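Local structure of transcription regulator (Haloarcula marismortui ATCC 43049, 3CRJ) at residues 83-96 / 137-151. The protein probably binds operator DNA through an N-terminal helix-turn-helix domain, and so probably acts as a transcriptional repressor of the TetR family. Residues are numbered along the deposited sequence; the frame is centred on the assembly and turned at random.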
loop_
_atom_site.group_PDB
_atom_site.type_symbol
_atom_site.label_atom_id
_atom_site.label_comp_id
_atom_site.label_asym_id
_atom_site.label_seq_id
_atom_site.Cartn_x
_atom_site.Cartn_y
_atom_site.Cartn_z
ATOM N N THR A 83 19.512 23.220 -3.935
ATOM C CA THR A 83 18.326 24.016 -4.213
ATOM C C THR A 83 17.950 23.982 -5.695
ATOM O O THR A 83 16.924 24.522 -6.073
ATOM C CB THR A 83 18.478 25.486 -3.712
ATOM O OG1 THR A 83 17.885 26.374 -4.666
ATOM C CG2 THR A 83 19.957 25.883 -3.549
ATOM N N ASP A 84 18.785 23.358 -6.526
ATOM C CA ASP A 84 18.461 23.107 -7.938
ATOM C C ASP A 84 17.242 22.184 -8.079
ATOM O O ASP A 84 17.299 21.006 -7.700
ATOM C CB ASP A 84 19.653 22.497 -8.676
ATOM C CG ASP A 84 19.321 22.130 -10.119
ATOM O OD1 ASP A 84 18.587 21.139 -10.390
ATOM O OD2 ASP A 84 19.809 22.850 -11.000
ATOM N N PRO A 85 16.144 22.719 -8.631
ATOM C CA PRO A 85 14.885 22.014 -8.684
ATOM C C PRO A 85 14.965 20.631 -9.329
ATOM O O PRO A 85 14.411 19.684 -8.767
ATOM C CB PRO A 85 13.975 22.957 -9.483
ATOM C CG PRO A 85 14.864 23.908 -10.142
ATOM C CD PRO A 85 16.034 24.058 -9.226
ATOM N N GLU A 86 15.648 20.494 -10.466
ATOM C CA GLU A 86 15.749 19.188 -11.109
ATOM C C GLU A 86 16.532 18.246 -10.194
ATOM O O GLU A 86 16.063 17.130 -9.884
ATOM C CB GLU A 86 16.408 19.261 -12.492
ATOM C CG GLU A 86 16.607 20.700 -13.040
ATOM C CD GLU A 86 16.896 20.733 -14.547
ATOM O OE1 GLU A 86 16.291 19.879 -15.260
ATOM O OE2 GLU A 86 17.715 21.597 -14.999
ATOM N N ALA A 87 17.712 18.690 -9.742
ATOM C CA ALA A 87 18.578 17.821 -8.925
ATOM C C ALA A 87 17.953 17.449 -7.582
ATOM O O ALA A 87 18.222 16.379 -7.032
ATOM C CB ALA A 87 19.936 18.431 -8.730
ATOM N N ARG A 88 17.104 18.331 -7.068
ATOM C CA ARG A 88 16.558 18.150 -5.742
ATOM C C ARG A 88 15.385 17.192 -5.758
ATOM O O ARG A 88 15.221 16.375 -4.833
ATOM C CB ARG A 88 16.140 19.491 -5.149
ATOM C CG ARG A 88 16.079 19.468 -3.632
ATOM C CD ARG A 88 15.291 20.634 -3.022
ATOM N NE ARG A 88 14.970 20.337 -1.627
ATOM C CZ ARG A 88 15.833 20.424 -0.622
ATOM N NH1 ARG A 88 17.090 20.830 -0.835
ATOM N NH2 ARG A 88 15.428 20.109 0.606
ATOM N N LEU A 89 14.562 17.297 -6.798
ATOM C CA LEU A 89 13.463 16.377 -6.952
ATOM C C LEU A 89 14.077 15.000 -6.960
ATOM O O LEU A 89 13.766 14.149 -6.096
ATOM C CB LEU A 89 12.673 16.630 -8.236
ATOM C CG LEU A 89 11.334 15.881 -8.346
ATOM C CD1 LEU A 89 10.466 15.913 -7.050
ATOM C CD2 LEU A 89 10.532 16.368 -9.501
ATOM N N ASN A 90 15.003 14.790 -7.889
ATOM C CA ASN A 90 15.617 13.474 -8.023
ATOM C C ASN A 90 16.143 12.910 -6.713
ATOM O O ASN A 90 15.856 11.766 -6.364
ATOM C CB ASN A 90 16.697 13.481 -9.106
ATOM C CG ASN A 90 16.109 13.383 -10.487
ATOM O OD1 ASN A 90 15.217 12.582 -10.724
ATOM N ND2 ASN A 90 16.594 14.203 -11.401
ATOM N N LEU A 91 16.900 13.729 -5.994
ATOM C CA LEU A 91 17.498 13.351 -4.735
ATOM C C LEU A 91 16.442 12.989 -3.712
ATOM O O LEU A 91 16.624 12.065 -2.930
ATOM C CB LEU A 91 18.368 14.493 -4.234
ATOM C CG LEU A 91 19.869 14.423 -4.557
ATOM C CD1 LEU A 91 20.195 13.697 -5.866
ATOM C CD2 LEU A 91 20.526 15.831 -4.508
ATOM N N LEU A 92 15.324 13.704 -3.721
ATOM C CA LEU A 92 14.219 13.336 -2.832
ATOM C C LEU A 92 13.625 12.005 -3.246
ATOM O O LEU A 92 13.454 11.119 -2.411
ATOM C CB LEU A 92 13.150 14.416 -2.793
ATOM C CG LEU A 92 13.389 15.434 -1.692
ATOM C CD1 LEU A 92 14.861 15.714 -1.507
ATOM C CD2 LEU A 92 12.629 16.708 -1.982
ATOM N N LEU A 93 13.339 11.856 -4.539
ATOM C CA LEU A 93 12.837 10.599 -5.035
ATOM C C LEU A 93 13.780 9.458 -4.726
ATOM O O LEU A 93 13.314 8.388 -4.340
ATOM C CB LEU A 93 12.546 10.656 -6.525
ATOM C CG LEU A 93 11.377 11.585 -6.791
ATOM C CD1 LEU A 93 11.257 11.846 -8.302
ATOM C CD2 LEU A 93 10.080 11.021 -6.138
ATOM N N ASP A 94 15.085 9.673 -4.894
ATOM C CA ASP A 94 16.055 8.654 -4.522
ATOM C C ASP A 94 15.904 8.311 -3.062
ATOM O O ASP A 94 15.802 7.147 -2.706
ATOM C CB ASP A 94 17.463 9.109 -4.784
ATOM C CG ASP A 94 17.765 9.212 -6.243
ATOM O OD1 ASP A 94 16.890 8.863 -7.079
ATOM O OD2 ASP A 94 18.888 9.673 -6.551
ATOM N N GLU A 95 15.835 9.333 -2.227
ATOM C CA GLU A 95 15.679 9.138 -0.802
ATOM C C GLU A 95 14.459 8.280 -0.450
ATOM O O GLU A 95 14.533 7.413 0.420
ATOM C CB GLU A 95 15.611 10.481 -0.105
ATOM C CG GLU A 95 16.276 10.459 1.222
ATOM C CD GLU A 95 17.759 10.128 1.131
ATOM O OE1 GLU A 95 18.217 9.274 1.931
ATOM O OE2 GLU A 95 18.462 10.711 0.260
ATOM N N LEU A 96 13.356 8.493 -1.145
ATOM C CA LEU A 96 12.120 7.799 -0.822
ATOM C C LEU A 96 12.041 6.422 -1.488
ATOM O O LEU A 96 11.329 5.540 -1.010
ATOM C CB LEU A 96 10.920 8.642 -1.256
ATOM C CG LEU A 96 10.623 9.956 -0.541
ATOM C CD1 LEU A 96 10.127 11.012 -1.518
ATOM C CD2 LEU A 96 9.614 9.689 0.539
HETATM N N MSE A 137 7.675 18.622 1.295
HETATM C CA MSE A 137 8.988 18.729 0.661
HETATM C C MSE A 137 8.964 18.473 -0.847
HETATM O O MSE A 137 9.788 19.008 -1.576
HETATM C CB MSE A 137 9.990 17.811 1.329
HETATM C CG MSE A 137 9.664 16.383 1.112
HETATM SE SE MSE A 137 11.078 15.227 1.686
HETATM C CE MSE A 137 10.951 14.054 0.162
ATOM N N LEU A 138 8.013 17.679 -1.312
ATOM C CA LEU A 138 7.871 17.427 -2.741
ATOM C C LEU A 138 7.208 18.583 -3.488
ATOM O O LEU A 138 7.747 19.073 -4.484
ATOM C CB LEU A 138 7.087 16.141 -2.969
ATOM C CG LEU A 138 7.928 14.867 -2.865
ATOM C CD1 LEU A 138 7.026 13.665 -3.081
ATOM C CD2 LEU A 138 9.060 14.885 -3.855
ATOM N N LYS A 139 6.049 19.030 -3.009
ATOM C CA LYS A 139 5.447 20.241 -3.534
ATOM C C LYS A 139 6.378 21.465 -3.542
ATOM O O LYS A 139 6.386 22.238 -4.507
ATOM C CB LYS A 139 4.190 20.575 -2.779
ATOM C CG LYS A 139 3.275 21.490 -3.547
ATOM C CD LYS A 139 1.881 21.395 -2.990
ATOM C CE LYS A 139 1.792 22.008 -1.587
ATOM N NZ LYS A 139 2.031 23.457 -1.604
ATOM N N ALA A 140 7.179 21.614 -2.491
ATOM C CA ALA A 140 8.123 22.727 -2.397
ATOM C C ALA A 140 9.169 22.753 -3.494
ATOM O O ALA A 140 9.508 23.812 -3.961
ATOM C CB ALA A 140 8.800 22.776 -1.023
ATOM N N VAL A 141 9.677 21.606 -3.927
ATOM C CA VAL A 141 10.720 21.668 -4.941
ATOM C C VAL A 141 10.063 21.861 -6.303
ATOM O O VAL A 141 10.573 22.607 -7.153
ATOM C CB VAL A 141 11.722 20.504 -4.877
ATOM C CG1 VAL A 141 11.020 19.171 -4.982
ATOM C CG2 VAL A 141 12.776 20.655 -5.971
ATOM N N ILE A 142 8.890 21.251 -6.466
ATOM C CA ILE A 142 8.087 21.460 -7.670
ATOM C C ILE A 142 7.703 22.921 -7.828
ATOM O O ILE A 142 7.711 23.479 -8.945
ATOM C CB ILE A 142 6.822 20.571 -7.695
ATOM C CG1 ILE A 142 7.225 19.095 -7.869
ATOM C CG2 ILE A 142 5.875 21.038 -8.819
ATOM C CD1 ILE A 142 6.067 18.103 -7.771
ATOM N N ASN A 143 7.375 23.565 -6.718
ATOM C CA ASN A 143 7.021 24.970 -6.813
ATOM C C ASN A 143 8.231 25.796 -7.177
ATOM O O ASN A 143 8.130 26.683 -8.010
ATOM C CB ASN A 143 6.336 25.465 -5.539
ATOM C CG ASN A 143 4.823 25.261 -5.573
ATOM O OD1 ASN A 143 4.204 25.332 -6.635
ATOM N ND2 ASN A 143 4.222 25.006 -4.411
ATOM N N HIS A 144 9.372 25.497 -6.566
ATOM C CA HIS A 144 10.616 26.231 -6.828
ATOM C C HIS A 144 11.016 26.234 -8.315
ATOM O O HIS A 144 11.365 27.287 -8.872
ATOM C CB HIS A 144 11.744 25.656 -5.973
ATOM C CG HIS A 144 13.052 26.361 -6.132
ATOM N ND1 HIS A 144 13.202 27.716 -5.923
ATOM C CD2 HIS A 144 14.281 25.893 -6.443
ATOM C CE1 HIS A 144 14.465 28.055 -6.108
ATOM N NE2 HIS A 144 15.143 26.967 -6.419
ATOM N N GLY A 145 10.955 25.051 -8.933
ATOM C CA GLY A 145 11.271 24.884 -10.327
ATOM C C GLY A 145 10.292 25.588 -11.236
ATOM O O GLY A 145 10.694 26.160 -12.251
ATOM N N ILE A 146 9.010 25.561 -10.883
ATOM C CA ILE A 146 8.024 26.357 -11.615
ATOM C C ILE A 146 8.404 27.811 -11.536
ATOM O O ILE A 146 8.388 28.519 -12.549
ATOM C CB ILE A 146 6.579 26.182 -11.075
ATOM C CG1 ILE A 146 6.107 24.711 -11.192
ATOM C CG2 ILE A 146 5.601 27.197 -11.749
ATOM C CD1 ILE A 146 4.693 24.479 -10.679
ATOM N N ASP A 147 8.741 28.265 -10.330
ATOM C CA ASP A 147 9.218 29.632 -10.142
ATOM C C ASP A 147 10.468 29.904 -10.963
ATOM O O ASP A 147 10.516 30.912 -11.630
ATOM C CB ASP A 147 9.416 29.951 -8.664
ATOM C CG ASP A 147 8.102 29.943 -7.901
ATOM O OD1 ASP A 147 7.057 30.083 -8.577
ATOM O OD2 ASP A 147 8.099 29.822 -6.649
ATOM N N GLU A 148 11.454 29.009 -10.957
ATOM C CA GLU A 148 12.657 29.213 -11.777
ATOM C C GLU A 148 12.372 28.995 -13.266
ATOM O O GLU A 148 13.232 29.247 -14.114
ATOM C CB GLU A 148 13.830 28.326 -11.336
ATOM C CG GLU A 148 14.327 28.505 -9.898
ATOM C CD GLU A 148 14.882 29.886 -9.619
ATOM O OE1 GLU A 148 14.726 30.365 -8.476
ATOM O OE2 GLU A 148 15.484 30.507 -10.523
ATOM N N GLY A 149 11.168 28.537 -13.591
ATOM C CA GLY A 149 10.785 28.339 -14.989
ATOM C C GLY A 149 11.364 27.074 -15.600
ATOM O O GLY A 149 11.248 26.854 -16.811
ATOM N N VAL A 150 11.981 26.246 -14.754
ATOM C CA VAL A 150 12.540 24.936 -15.130
ATOM C C VAL A 150 11.446 23.884 -15.350
ATOM O O VAL A 150 11.631 22.920 -16.104
ATOM C CB VAL A 150 13.515 24.432 -14.018
ATOM C CG1 VAL A 150 14.002 23.010 -14.273
ATOM C CG2 VAL A 150 14.687 25.378 -13.888
ATOM N N PHE A 151 10.325 24.047 -14.658
ATOM C CA PHE A 151 9.199 23.118 -14.775
ATOM C C PHE A 151 8.008 23.866 -15.344
ATOM O O PHE A 151 7.789 25.042 -15.038
ATOM C CB PHE A 151 8.772 22.544 -13.410
ATOM C CG PHE A 151 9.835 21.745 -12.677
ATOM C CD1 PHE A 151 10.822 21.028 -13.359
ATOM C CD2 PHE A 151 9.791 21.649 -11.272
ATOM C CE1 PHE A 151 11.764 20.266 -12.650
ATOM C CE2 PHE A 151 10.721 20.898 -10.570
ATOM C CZ PHE A 151 11.706 20.211 -11.259
#
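Met137, present as selenomethionine, meets Leu92 tip to tip: its CE lies 3.4 Å from Leu92 CG and also touches CD1 of Leu96, one turn further along. Helix 58-78 closes this end, with Phe73 against both Met137 and Leu96. Leu138 sends CD2 to within 3.6 Å of Leu89 CD1, the two side chains crossing at about a right angle, while Leu164 of helix 156-176 packs beside it. One turn on, Val141 enters as a knob into the hole formed by Pro85, Arg88, Leu89 and Leu92. With CG1 between the backbone N and the carbonyl carbon (chi1 57°), CG2 falls anti to the N and comes to Pro85 O and Arg88 CB, and CG1 faces Leu89 CD1. Arg88 lends only aliphatic carbons here; its NH1 hydrogen-bonds back to Thr82 O and Val80 O. The segments 85-96 and 137-148 run antiparallel (163°), their axes approaching to 9.1 Å, within the all-helical C-terminal domain of this TetR-family regulator. His144 reaches the turn before helix 85-97, presenting its ring edge to Thr83 O, and NE2 donates a weak, bent bond to Thr83 OG1 (3.3 Å, 121°). With an alanine here, Thr83 OG1 would probably lose this donor and Pro85 CD its neighbour, the ring CD2. Gly145 brings its CA to Pro85 CB, where a side-chain CB would probably clash with Pro85 and Phe151. After the Schellman motif at Gly149, Val150 lays CG1 against the CG and CD of Glu86 and CG2 against Pro85 CG. Phe151 brings the end of its ring to Pro85, CZ 4.0 Å from Pro85 CB, with Leu198 of helix 181-198 alongside.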